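Local coordinates for protein ZmpA Glycopeptidase (Clostridium perfringens, PDB 6XSX) that forms the M60 catalytic module of a larger metalloprotease, a glycopeptidase that probably cleaves the peptide backbone of glycosylated proteins, at residues E36-K39 against W43-Q46; E231-F236 against E372-D377; F238-M243 against H281-N286; P367-E372 against N388-A393. One frame throughout, in Å; residues are numbered along the deposited sequence.

In the fold
Nearest the N terminus, interaction 1 closes a three-residue turn between helix 33-39 and the loop leading to strand 49-56. Interaction 2 starts in the loop before strand 240-244 and closes a span of 135 residues at the end of helix 365-375. Interaction 3 falls within that span and joins strand 240-244 to helix 277-286. Interaction 4 pairs helix 365-375 with helix 383-398; it shares E372 with interaction 2, and the two cross along the chain. K39 salt-bridges E231 between interactions 1 and 2, the W43 and Q46 backbones bond to N286 and R239 of interaction 3, and F373 packs on W390 and A393.

Interaction 1. Residues E36-K39 against W43-Q46; sequences ESQK and WNFQ
The turn that follows helix 33-39 folds back on the helix where S37 and Q38 meet N44 and F45. S37 aims its side chain at the loop: CB rests 3.6 Å from N44 N, and OG takes a hydrogen bond from F45 N at 2.8 Å with an N-H...O angle of 154°. The same OG is hydrogen-bonded to S33 O one helical turn earlier; since that carbonyl can only accept, the hydroxyl gives its proton there and receives from F45. S37 OG also lies 3.5 Å from F45 CB. The next residue, Q38, is extended beyond CG and lays its amide across that of N44, the two planes 72° apart. Q38 NE2 donates to N44 OD1 at 2.9 Å, arriving from above the carbonyl plane, while Q38 CG sits 3.3 Å from the same oxygen. Within this fold the loop 43-46 lies between helix 33-39 on one hand and, on the other, N286 of helix 277-286 and R239 just before strand 240-244: W43 and Q46 make backbone hydrogen bonds to N286 and R239, and the F45 ring meets F238 and F287 edge-to-face. N44 has a positive phi (47°), in the left-handed region, between W43 and F45. On the helix itself K39 NZ forms a salt bridge with E36 OE1 at 3.1 Å, three residues back, and K39 has a second acidic partner in E231. E36 in turn also pairs with R40.

Interaction 2. Residues E231-F236 against E372-D377; sequences EVNSDF and EFRSRD
R374 reaches from helix 365-375 to the loop 231-236, and its CB starts the contact 4.4 Å from V232 CG2. Further out, CD lies 3.1 Å from V232 O. A bend at chi3 (-57°) then swings the guanidinium group toward the carbonyl and the N233 side chain. NE bonds weakly to V232 O at 2.7 Å and makes an ordinary hydrogen bond to N233 OD1 at 3.0 Å; NH1 reaches the same OD1 at 2.7 Å. The arginine thus grips one oxygen side-on, its plane 80° from that of the amide: NE lies nearly along the C=O axis of N233, NH1 above its carbonyl plane, and both bonds are bent. This joins the last turn of helix 365-375 to the short 3-10 turn at 231-232, before strand 240-244. W224 O, at the C-terminal end of helix 206-224, also accepts from NH1, and F226 just after it makes a cation-pi contact with the guanidinium. Beside the arginine, S375 CB packs 3.8 Å from V232 CG2, while S375 OG bonds back to Q371 O. In the loop, S234 N and S234 OG both donate to E231 O, the hydroxyl at 2.6 Å.

Interaction 3. Residues F238-M243 against H281-N286; sequences FRYISM and HEMGHN. With EDO (1,2-ethanediol), chain H.
The Y240 ring carries the M283 methyl on one face and has S242 OG at its edge, in plane; the N286 amide stands 81° to it. M283 CE lies 3.8 Å from the ring centroid, 19° off the normal, a CH-pi contact within a Met-aromatic pair whose SD is farther, at 5.0 Å. The contact packs strand 240-244 of the large mixed sheet against helix 277-286, which carries H281, E282 and H285 in an HExxH pattern, consistent with the zinc-binding helix of a metallopeptidase, though no metal is bound to them here. M283 and N286 carry most of the helix side of the contact. M283 CG anti to the backbone N (chi1 180°), then a bend at the last torsion, lays CE over the ring; the residue also touches V216, I217 and T220 of helix 206-224. Y240 OH has its strongest polar partner in T260 OG1; N286 ND2 adds a hydrogen bond to it at 3.0 Å and also bonds to I259 O, while N286 OD1 accepts from G258 N. An ethanediol, probably from the crystallisation liquor, shares a hydrogen bond between its O2 and S242 OG at 3.0 Å and puts its C2 3.8 Å from M283 CE.

Interaction 4. Residues P367-E372 against N388-A393; sequences PRFEQE and NAWVMA. With EDO (1,2-ethanediol), chain G.
With CG opposite the backbone N (chi1 -174°), F369 sends its ring out from helix 365-375, while W390, turned with CG beside its own N (chi1 -67°), offers its indole to meet it. The pair is an offset edge-to-face stack: the edge of the phenyl ring is directed at the face of the five-membered ring, with planes 66° apart and centroids separated by 5.7 Å. F369 CZ is the atom that touches, 3.8 Å from W390 CD1 and 4.0 Å from W390 CG. Its neighbour F369 CE1 approaches the helix backbone instead, lying 3.7 Å from W390 O, which sits at the ring edge in the ring plane. The same CE1 is 4.0 Å from A393 CB, one turn along helix 383-398 from W390. No hydrogen bond links the two segments; the contact is mostly between apolar side chains, and the polar end of the indole is bound elsewhere, W390 NE1 to T293 OG1. On helix 365-375, exposed R368 bends at its third torsion and donates through NH1 to O1 of an ethanediol, probably from the crystallisation liquor, at 2.8 Å; D362 and T364 hold the same molecule. Helix 383-398 lies between helix 365-375, on its F369 side, and helices 403-408 and 415-421, which V391 touches.

Interaction 1. Residues E36-K39 against W43-Q46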
loop_
_atom_site.group_PDB
_atom_site.type_symbol
_atom_site.label_atom_id
_atom_site.label_comp_id
_atom_site.label_asym_id
_atom_site.label_seq_id
_atom_site.Cartn_x
_atom_site.Cartn_y
_atom_site.Cartn_z
ATOM N N GLU A 36 -15.393 10.763 7.368
ATOM C CA GLU A 36 -15.146 9.432 7.900
ATOM C C GLU A 36 -13.665 9.084 7.770
ATOM O O GLU A 36 -13.095 8.463 8.666
ATOM C CB GLU A 36 -16.033 8.388 7.215
ATOM C CG GLU A 36 -17.508 8.556 7.543
ATOM C CD GLU A 36 -17.888 8.425 9.007
ATOM O OE1 GLU A 36 -17.028 8.065 9.827
ATOM O OE2 GLU A 36 -19.054 8.687 9.323
ATOM N N SER A 37 -13.063 9.488 6.640
ATOM C CA SER A 37 -11.646 9.272 6.384
ATOM C C SER A 37 -10.816 9.894 7.504
ATOM O O SER A 37 -9.938 9.247 8.071
ATOM C CB SER A 37 -11.232 9.843 5.047
ATOM O OG SER A 37 -11.634 9.000 3.978
ATOM N N GLN A 38 -11.124 11.154 7.820
ATOM C CA GLN A 38 -10.306 11.942 8.728
ATOM C C GLN A 38 -10.356 11.350 10.136
ATOM O O GLN A 38 -9.363 11.411 10.860
ATOM C CB GLN A 38 -10.675 13.422 8.628
ATOM C CG GLN A 38 -10.169 14.049 7.337
ATOM C CD GLN A 38 -10.873 15.323 6.943
ATOM O OE1 GLN A 38 -11.659 15.894 7.701
ATOM N NE2 GLN A 38 -10.591 15.786 5.735
ATOM N N LYS A 39 -11.493 10.741 10.493
ATOM C CA LYS A 39 -11.608 10.047 11.767
ATOM C C LYS A 39 -10.539 8.959 11.863
ATOM O O LYS A 39 -10.018 8.702 12.943
ATOM C CB LYS A 39 -12.972 9.370 11.905
ATOM C CG LYS A 39 -14.163 10.303 12.060
ATOM C CD LYS A 39 -15.433 9.526 12.307
ATOM C CE LYS A 39 -16.666 10.392 12.421
ATOM N NZ LYS A 39 -17.883 9.550 12.351
ATOM N N TRP A 43 -6.521 9.204 3.822
ATOM C CA TRP A 43 -6.345 10.406 3.027
ATOM C C TRP A 43 -7.584 10.683 2.174
ATOM O O TRP A 43 -7.574 10.437 0.975
ATOM C CB TRP A 43 -5.073 10.285 2.176
ATOM C CG TRP A 43 -4.631 11.585 1.577
ATOM C CD1 TRP A 43 -5.365 12.730 1.492
ATOM C CD2 TRP A 43 -3.367 11.871 0.950
ATOM N NE1 TRP A 43 -4.642 13.712 0.878
ATOM C CE2 TRP A 43 -3.411 13.221 0.535
ATOM C CE3 TRP A 43 -2.198 11.138 0.718
ATOM C CZ2 TRP A 43 -2.341 13.843 -0.114
ATOM C CZ3 TRP A 43 -1.140 11.749 0.074
ATOM C CH2 TRP A 43 -1.211 13.086 -0.334
ATOM N N ASN A 44 -8.658 11.155 2.825
ATOM C CA ASN A 44 -9.847 11.736 2.207
ATOM C C ASN A 44 -10.364 10.889 1.049
ATOM O O ASN A 44 -10.394 11.341 -0.094
ATOM C CB ASN A 44 -9.610 13.189 1.790
ATOM C CG ASN A 44 -9.092 14.031 2.935
ATOM O OD1 ASN A 44 -9.389 13.757 4.095
ATOM N ND2 ASN A 44 -8.280 15.026 2.617
ATOM N N PHE A 45 -10.795 9.666 1.361
ATOM C CA PHE A 45 -11.254 8.739 0.339
ATOM C C PHE A 45 -12.542 9.281 -0.275
ATOM O O PHE A 45 -13.336 9.906 0.427
ATOM C CB PHE A 45 -11.491 7.356 0.947
ATOM C CG PHE A 45 -10.244 6.595 1.321
ATOM C CD1 PHE A 45 -8.986 7.180 1.231
ATOM C CD2 PHE A 45 -10.330 5.300 1.813
ATOM C CE1 PHE A 45 -7.847 6.475 1.591
ATOM C CE2 PHE A 45 -9.190 4.592 2.167
ATOM C CZ PHE A 45 -7.948 5.180 2.049
ATOM N N GLN A 46 -12.712 9.050 -1.587
ATOM C CA GLN A 46 -13.939 9.371 -2.304
ATOM C C GLN A 46 -14.931 8.223 -2.119
ATOM O O GLN A 46 -14.608 7.197 -1.520
ATOM C CB GLN A 46 -13.660 9.595 -3.794
ATOM C CG GLN A 46 -12.448 10.477 -4.084
ATOM C CD GLN A 46 -12.549 11.835 -3.425
ATOM O OE1 GLN A 46 -11.681 12.235 -2.642
ATOM N NE2 GLN A 46 -13.627 12.543 -3.711
#

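Interaction 2. Residues E231-F236 against E372-D377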
loop_
_atom_site.group_PDB
_atom_site.type_symbol
_atom_site.label_atom_id
_atom_site.label_comp_id
_atom_site.label_asym_id
_atom_site.label_seq_id
_atom_site.Cartn_x
_atom_site.Cartn_y
_atom_site.Cartn_z
ATOM N N GLU A 231 -14.542 2.731 16.559
ATOM C CA GLU A 231 -14.926 3.523 15.403
ATOM C C GLU A 231 -13.709 3.779 14.510
ATOM O O GLU A 231 -13.793 3.606 13.293
ATOM C CB GLU A 231 -15.612 4.833 15.795
ATOM C CG GLU A 231 -16.314 5.485 14.610
ATOM C CD GLU A 231 -16.892 6.872 14.835
ATOM O OE1 GLU A 231 -16.682 7.433 15.911
ATOM O OE2 GLU A 231 -17.549 7.387 13.920
ATOM N N VAL A 232 -12.582 4.166 15.129
ATOM C CA VAL A 232 -11.368 4.513 14.401
ATOM C C VAL A 232 -10.730 3.255 13.815
ATOM O O VAL A 232 -9.749 3.347 13.084
ATOM C CB VAL A 232 -10.368 5.335 15.244
ATOM C CG1 VAL A 232 -10.992 6.620 15.784
ATOM C CG2 VAL A 232 -9.727 4.521 16.366
ATOM N N ASN A 233 -11.293 2.084 14.130
ATOM C CA ASN A 233 -10.770 0.823 13.631
ATOM C C ASN A 233 -11.833 0.092 12.814
ATOM O O ASN A 233 -11.725 -1.116 12.610
ATOM C CB ASN A 233 -10.278 -0.082 14.768
ATOM C CG ASN A 233 -9.012 0.399 15.444
ATOM O OD1 ASN A 233 -8.241 1.167 14.875
ATOM N ND2 ASN A 233 -8.780 -0.069 16.661
ATOM N N SER A 234 -12.854 0.822 12.340
ATOM C CA SER A 234 -13.922 0.196 11.572
ATOM C C SER A 234 -13.860 0.614 10.108
ATOM O O SER A 234 -13.349 1.678 9.773
ATOM C CB SER A 234 -15.280 0.484 12.155
ATOM O OG SER A 234 -15.503 1.886 12.234
ATOM N N ASP A 235 -14.404 -0.259 9.258
ATOM C CA ASP A 235 -14.669 0.008 7.858
ATOM C C ASP A 235 -15.685 1.145 7.766
ATOM O O ASP A 235 -16.330 1.479 8.753
ATOM C CB ASP A 235 -15.193 -1.262 7.184
ATOM C CG ASP A 235 -14.991 -1.301 5.677
ATOM O OD1 ASP A 235 -14.448 -0.335 5.106
ATOM O OD2 ASP A 235 -15.372 -2.298 5.091
ATOM N N PHE A 236 -15.808 1.750 6.580
ATOM C CA PHE A 236 -16.784 2.812 6.347
ATOM C C PHE A 236 -17.123 2.830 4.856
ATOM O O PHE A 236 -16.566 2.039 4.093
ATOM C CB PHE A 236 -16.260 4.152 6.878
ATOM C CG PHE A 236 -15.042 4.684 6.162
ATOM C CD1 PHE A 236 -13.787 4.142 6.392
ATOM C CD2 PHE A 236 -15.152 5.722 5.243
ATOM C CE1 PHE A 236 -12.669 4.643 5.740
ATOM C CE2 PHE A 236 -14.037 6.218 4.587
ATOM C CZ PHE A 236 -12.793 5.676 4.837
ATOM N N GLU A 372 -2.412 1.978 17.833
ATOM C CA GLU A 372 -1.986 2.900 18.879
ATOM C C GLU A 372 -1.966 4.338 18.371
ATOM O O GLU A 372 -2.408 5.247 19.077
ATOM C CB GLU A 372 -0.616 2.544 19.451
ATOM C CG GLU A 372 -0.641 1.286 20.301
ATOM C CD GLU A 372 -1.436 1.416 21.589
ATOM O OE1 GLU A 372 -1.232 2.403 22.311
ATOM O OE2 GLU A 372 -2.264 0.535 21.854
ATOM N N PHE A 373 -1.425 4.538 17.161
ATOM C CA PHE A 373 -1.270 5.878 16.610
ATOM C C PHE A 373 -2.618 6.455 16.177
ATOM O O PHE A 373 -2.794 7.673 16.139
ATOM C CB PHE A 373 -0.210 5.900 15.500
ATOM C CG PHE A 373 1.183 6.118 16.035
ATOM C CD1 PHE A 373 2.021 5.045 16.292
ATOM C CD2 PHE A 373 1.628 7.396 16.340
ATOM C CE1 PHE A 373 3.286 5.244 16.822
ATOM C CE2 PHE A 373 2.894 7.597 16.871
ATOM C CZ PHE A 373 3.722 6.520 17.104
ATOM N N ARG A 374 -3.571 5.573 15.861
ATOM C CA ARG A 374 -4.881 6.027 15.428
ATOM C C ARG A 374 -5.703 6.552 16.599
ATOM O O ARG A 374 -6.554 7.416 16.399
ATOM C CB ARG A 374 -5.666 4.921 14.724
ATOM C CG ARG A 374 -5.654 5.047 13.211
ATOM C CD ARG A 374 -6.867 4.423 12.550
ATOM N NE ARG A 374 -7.071 3.013 12.853
ATOM C CZ ARG A 374 -6.253 2.027 12.506
ATOM N NH1 ARG A 374 -6.553 0.777 12.819
ATOM N NH2 ARG A 374 -5.135 2.291 11.858
ATOM N N SER A 375 -5.481 6.016 17.803
ATOM C CA SER A 375 -6.457 6.247 18.858
ATOM C C SER A 375 -5.853 6.909 20.100
ATOM O O SER A 375 -6.557 7.103 21.092
ATOM C CB SER A 375 -7.193 4.972 19.196
ATOM O OG SER A 375 -6.309 4.030 19.783
ATOM N N ARG A 376 -4.561 7.256 20.048
ATOM C CA ARG A 376 -3.884 7.790 21.216
ATOM C C ARG A 376 -3.167 9.094 20.878
ATOM O O ARG A 376 -2.721 9.299 19.750
ATOM C CB ARG A 376 -2.937 6.763 21.847
ATOM C CG ARG A 376 -3.639 5.537 22.414
ATOM C CD ARG A 376 -3.095 5.089 23.758
ATOM N NE ARG A 376 -3.898 4.011 24.329
ATOM C CZ ARG A 376 -4.930 4.166 25.160
ATOM N NH1 ARG A 376 -5.314 5.373 25.540
ATOM N NH2 ARG A 376 -5.577 3.107 25.607
ATOM N N ASP A 377 -3.082 9.955 21.902
ATOM C CA ASP A 377 -2.377 11.226 21.905
ATOM C C ASP A 377 -0.880 10.959 22.078
ATOM O O ASP A 377 -0.312 11.207 23.143
ATOM C CB ASP A 377 -2.919 12.115 23.032
ATOM C CG ASP A 377 -2.342 13.518 23.054
ATOM O OD1 ASP A 377 -2.115 14.072 21.965
ATOM O OD2 ASP A 377 -2.116 14.043 24.163
#

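Interaction 3. Residues F238-M243 against H281-N286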
loop_
_atom_site.group_PDB
_atom_site.type_symbol
_atom_site.label_atom_id
_atom_site.label_comp_id
_atom_site.label_asym_id
_atom_site.label_seq_id
_atom_site.Cartn_x
_atom_site.Cartn_y
_atom_site.Cartn_z
ATOM N N PHE A 238 -16.689 3.890 1.335
ATOM C CA PHE A 238 -15.760 4.543 0.427
ATOM C C PHE A 238 -15.595 3.708 -0.842
ATOM O O PHE A 238 -15.995 2.547 -0.898
ATOM C CB PHE A 238 -14.410 4.785 1.111
ATOM C CG PHE A 238 -13.631 3.534 1.443
ATOM C CD1 PHE A 238 -12.827 2.921 0.492
ATOM C CD2 PHE A 238 -13.657 3.002 2.726
ATOM C CE1 PHE A 238 -12.088 1.788 0.805
ATOM C CE2 PHE A 238 -12.917 1.875 3.045
ATOM C CZ PHE A 238 -12.136 1.266 2.080
ATOM N N ARG A 239 -15.000 4.310 -1.872
ATOM C CA ARG A 239 -14.577 3.528 -3.020
ATOM C C ARG A 239 -13.159 3.951 -3.391
ATOM O O ARG A 239 -12.947 5.070 -3.853
ATOM C CB ARG A 239 -15.552 3.642 -4.199
ATOM C CG ARG A 239 -15.240 2.684 -5.342
ATOM C CD ARG A 239 -16.166 2.827 -6.545
ATOM N NE ARG A 239 -17.538 2.405 -6.261
ATOM C CZ ARG A 239 -17.942 1.138 -6.232
ATOM N NH1 ARG A 239 -17.080 0.165 -6.461
ATOM N NH2 ARG A 239 -19.203 0.845 -5.972
ATOM N N TYR A 240 -12.194 3.055 -3.141
ATOM C CA TYR A 240 -10.809 3.349 -3.477
ATOM C C TYR A 240 -10.711 3.364 -4.996
ATOM O O TYR A 240 -11.345 2.535 -5.657
ATOM C CB TYR A 240 -9.854 2.306 -2.885
ATOM C CG TYR A 240 -8.403 2.713 -2.988
ATOM C CD1 TYR A 240 -7.762 3.374 -1.947
ATOM C CD2 TYR A 240 -7.691 2.500 -4.155
ATOM C CE1 TYR A 240 -6.438 3.778 -2.058
ATOM C CE2 TYR A 240 -6.373 2.903 -4.286
ATOM C CZ TYR A 240 -5.741 3.537 -3.230
ATOM O OH TYR A 240 -4.441 3.932 -3.368
ATOM N N ILE A 241 -9.907 4.293 -5.531
ATOM C CA ILE A 241 -9.828 4.514 -6.969
ATOM C C ILE A 241 -8.380 4.388 -7.437
ATOM O O ILE A 241 -7.497 5.077 -6.918
ATOM C CB ILE A 241 -10.390 5.905 -7.338
ATOM C CG1 ILE A 241 -11.849 6.062 -6.894
ATOM C CG2 ILE A 241 -10.213 6.184 -8.833
ATOM C CD1 ILE A 241 -12.245 7.492 -6.587
ATOM N N SER A 242 -8.166 3.512 -8.430
ATOM C CA SER A 242 -6.968 3.514 -9.261
ATOM C C SER A 242 -7.364 3.950 -10.670
ATOM O O SER A 242 -8.249 3.353 -11.276
ATOM C CB SER A 242 -6.306 2.155 -9.291
ATOM O OG SER A 242 -6.245 1.604 -7.987
ATOM N N MET A 243 -6.734 5.007 -11.181
ATOM C CA MET A 243 -7.143 5.530 -12.476
ATOM C C MET A 243 -5.919 5.870 -13.325
ATOM O O MET A 243 -4.840 6.158 -12.805
ATOM C CB MET A 243 -8.021 6.779 -12.323
ATOM C CG MET A 243 -7.312 7.933 -11.649
ATOM S SD MET A 243 -8.118 9.540 -11.898
ATOM C CE MET A 243 -9.415 9.472 -10.665
ATOM N N HIS A 281 2.889 1.029 -2.926
ATOM C CA HIS A 281 3.474 2.224 -2.336
ATOM C C HIS A 281 2.463 3.367 -2.371
ATOM O O HIS A 281 2.340 4.107 -1.403
ATOM C CB HIS A 281 4.803 2.570 -3.023
ATOM C CG HIS A 281 5.356 3.911 -2.672
ATOM N ND1 HIS A 281 6.225 4.100 -1.607
ATOM C CD2 HIS A 281 5.178 5.126 -3.239
ATOM C CE1 HIS A 281 6.554 5.375 -1.532
ATOM N NE2 HIS A 281 5.924 6.030 -2.529
ATOM N N GLU A 282 1.724 3.487 -3.482
ATOM C CA GLU A 282 0.706 4.521 -3.615
ATOM C C GLU A 282 -0.463 4.263 -2.673
ATOM O O GLU A 282 -0.987 5.199 -2.083
ATOM C CB GLU A 282 0.196 4.645 -5.052
ATOM C CG GLU A 282 1.288 5.008 -6.047
ATOM C CD GLU A 282 2.249 6.093 -5.592
ATOM O OE1 GLU A 282 1.786 7.072 -4.987
ATOM O OE2 GLU A 282 3.471 5.946 -5.832
ATOM N N MET A 283 -0.893 3.004 -2.552
ATOM C CA MET A 283 -1.995 2.721 -1.646
ATOM C C MET A 283 -1.554 3.070 -0.221
ATOM O O MET A 283 -2.331 3.633 0.552
ATOM C CB MET A 283 -2.435 1.253 -1.730
ATOM C CG MET A 283 -3.583 0.917 -0.791
ATOM S SD MET A 283 -4.418 -0.640 -1.219
ATOM C CE MET A 283 -5.190 -0.166 -2.767
ATOM N N GLY A 284 -0.283 2.769 0.093
ATOM C CA GLY A 284 0.328 3.089 1.377
ATOM C C GLY A 284 0.216 4.570 1.743
ATOM O O GLY A 284 -0.146 4.902 2.868
ATOM N N HIS A 285 0.532 5.453 0.787
ATOM C CA HIS A 285 0.419 6.889 0.997
ATOM C C HIS A 285 -1.017 7.246 1.369
ATOM O O HIS A 285 -1.236 8.150 2.159
ATOM C CB HIS A 285 0.734 7.672 -0.285
ATOM C CG HIS A 285 2.177 7.895 -0.579
ATOM N ND1 HIS A 285 3.080 8.304 0.387
ATOM C CD2 HIS A 285 2.861 7.820 -1.745
ATOM C CE1 HIS A 285 4.273 8.436 -0.165
ATOM N NE2 HIS A 285 4.163 8.150 -1.481
ATOM N N ASN A 286 -1.987 6.556 0.757
ATOM C CA ASN A 286 -3.390 6.895 0.936
ATOM C C ASN A 286 -3.889 6.431 2.301
ATOM O O ASN A 286 -4.854 6.984 2.832
ATOM C CB ASN A 286 -4.253 6.358 -0.210
ATOM C CG ASN A 286 -4.332 7.329 -1.371
ATOM O OD1 ASN A 286 -4.609 8.512 -1.176
ATOM N ND2 ASN A 286 -4.098 6.840 -2.579
HETATM C C1 EDO H . -3.360 -2.608 -6.640
HETATM O O1 EDO H . -3.347 -2.988 -8.021
HETATM C C2 EDO H . -4.295 -1.518 -6.219
HETATM O O2 EDO H . -4.198 -0.295 -6.955
#

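Interaction 4. Residues P367-E372 against N388-A393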
loop_
_atom_site.group_PDB
_atom_site.type_symbol
_atom_site.label_atom_id
_atom_site.label_comp_id
_atom_site.label_asym_id
_atom_site.label_seq_id
_atom_site.Cartn_x
_atom_site.Cartn_y
_atom_site.Cartn_z
ATOM N N PRO A 367 -0.466 -3.966 12.687
ATOM C CA PRO A 367 -1.854 -3.583 12.961
ATOM C C PRO A 367 -2.011 -2.929 14.340
ATOM O O PRO A 367 -2.666 -1.891 14.471
ATOM C CB PRO A 367 -2.648 -4.894 12.819
ATOM C CG PRO A 367 -1.598 -5.997 12.789
ATOM C CD PRO A 367 -0.347 -5.359 12.231
ATOM N N ARG A 368 -1.333 -3.501 15.345
ATOM C CA ARG A 368 -1.408 -3.007 16.712
ATOM C C ARG A 368 -0.694 -1.659 16.827
ATOM O O ARG A 368 -1.189 -0.763 17.504
ATOM C CB ARG A 368 -0.884 -4.053 17.699
ATOM C CG ARG A 368 -1.666 -5.365 17.690
ATOM C CD ARG A 368 -1.102 -6.377 18.681
ATOM N NE ARG A 368 -1.165 -5.784 20.015
ATOM C CZ ARG A 368 -0.387 -6.079 21.059
ATOM N NH1 ARG A 368 0.569 -6.988 20.961
ATOM N NH2 ARG A 368 -0.566 -5.442 22.200
ATOM N N PHE A 369 0.464 -1.523 16.160
ATOM C CA PHE A 369 1.186 -0.257 16.143
ATOM C C PHE A 369 0.316 0.842 15.519
ATOM O O PHE A 369 0.150 1.914 16.114
ATOM C CB PHE A 369 2.546 -0.435 15.462
ATOM C CG PHE A 369 3.485 0.747 15.485
ATOM C CD1 PHE A 369 4.362 0.943 16.539
ATOM C CD2 PHE A 369 3.539 1.633 14.418
ATOM C CE1 PHE A 369 5.253 2.004 16.543
ATOM C CE2 PHE A 369 4.427 2.700 14.421
ATOM C CZ PHE A 369 5.283 2.879 15.483
ATOM N N GLU A 370 -0.258 0.558 14.338
ATOM C CA GLU A 370 -1.159 1.488 13.663
ATOM C C GLU A 370 -2.331 1.867 14.570
ATOM O O GLU A 370 -2.726 3.036 14.604
ATOM C CB GLU A 370 -1.679 0.940 12.327
ATOM C CG GLU A 370 -0.690 1.035 11.174
ATOM C CD GLU A 370 0.061 2.351 11.019
ATOM O OE1 GLU A 370 -0.103 3.004 9.977
ATOM O OE2 GLU A 370 0.844 2.702 11.929
ATOM N N GLN A 371 -2.889 0.873 15.280
ATOM C CA GLN A 371 -4.007 1.087 16.193
ATOM C C GLN A 371 -3.630 2.088 17.288
ATOM O O GLN A 371 -4.431 2.962 17.619
ATOM C CB GLN A 371 -4.518 -0.228 16.784
ATOM C CG GLN A 371 -5.431 -1.012 15.854
ATOM C CD GLN A 371 -5.670 -2.405 16.380
ATOM O OE1 GLN A 371 -4.964 -2.870 17.275
ATOM N NE2 GLN A 371 -6.658 -3.088 15.821
ATOM N N GLU A 372 -2.412 1.978 17.833
ATOM C CA GLU A 372 -1.986 2.900 18.879
ATOM C C GLU A 372 -1.966 4.338 18.371
ATOM O O GLU A 372 -2.408 5.247 19.077
ATOM C CB GLU A 372 -0.616 2.544 19.451
ATOM C CG GLU A 372 -0.641 1.286 20.301
ATOM C CD GLU A 372 -1.436 1.416 21.589
ATOM O OE1 GLU A 372 -1.232 2.403 22.311
ATOM O OE2 GLU A 372 -2.264 0.535 21.854
ATOM N N ASN A 388 11.041 9.016 18.906
ATOM C CA ASN A 388 11.012 8.579 20.294
ATOM C C ASN A 388 9.649 7.975 20.614
ATOM O O ASN A 388 9.554 7.052 21.424
ATOM C CB ASN A 388 11.418 9.694 21.268
ATOM C CG ASN A 388 12.916 9.755 21.501
ATOM O OD1 ASN A 388 13.412 9.262 22.510
ATOM N ND2 ASN A 388 13.650 10.345 20.572
ATOM N N ALA A 389 8.601 8.489 19.962
ATOM C CA ALA A 389 7.259 7.962 20.163
ATOM C C ALA A 389 7.149 6.538 19.612
ATOM O O ALA A 389 6.473 5.704 20.205
ATOM C CB ALA A 389 6.218 8.888 19.576
ATOM N N TRP A 390 7.816 6.267 18.479
ATOM C CA TRP A 390 7.824 4.928 17.901
ATOM C C TRP A 390 8.396 3.941 18.914
ATOM O O TRP A 390 7.890 2.827 19.064
ATOM C CB TRP A 390 8.675 4.872 16.633
ATOM C CG TRP A 390 8.187 5.643 15.447
ATOM C CD1 TRP A 390 6.970 6.238 15.269
ATOM C CD2 TRP A 390 8.915 5.845 14.221
ATOM N NE1 TRP A 390 6.906 6.817 14.029
ATOM C CE2 TRP A 390 8.082 6.593 13.364
ATOM C CE3 TRP A 390 10.189 5.475 13.772
ATOM C CZ2 TRP A 390 8.483 6.973 12.082
ATOM C CZ3 TRP A 390 10.586 5.848 12.506
ATOM C CH2 TRP A 390 9.744 6.593 11.677
ATOM N N VAL A 391 9.478 4.358 19.586
ATOM C CA VAL A 391 10.191 3.472 20.490
ATOM C C VAL A 391 9.251 3.093 21.629
ATOM O O VAL A 391 9.213 1.942 22.051
ATOM C CB VAL A 391 11.478 4.124 21.023
ATOM C CG1 VAL A 391 12.137 3.263 22.096
ATOM C CG2 VAL A 391 12.450 4.426 19.900
ATOM N N MET A 392 8.488 4.085 22.101
ATOM C CA MET A 392 7.606 3.909 23.244
ATOM C C MET A 392 6.404 3.055 22.855
ATOM O O MET A 392 6.058 2.126 23.586
ATOM C CB MET A 392 7.150 5.258 23.806
ATOM C CG MET A 392 8.276 5.966 24.530
ATOM S SD MET A 392 7.805 7.547 25.271
ATOM C CE MET A 392 7.479 8.545 23.818
ATOM N N ALA A 393 5.801 3.375 21.701
ATOM C CA ALA A 393 4.625 2.682 21.194
ATOM C C ALA A 393 4.952 1.227 20.848
ATOM O O ALA A 393 4.193 0.319 21.205
ATOM C CB ALA A 393 4.028 3.423 20.021
HETATM C C1 EDO G . 3.413 -7.672 18.692
HETATM O O1 EDO G . 1.998 -7.595 18.683
HETATM C C2 EDO G . 3.942 -8.239 19.959
HETATM O O2 EDO G . 3.139 -9.291 20.450
#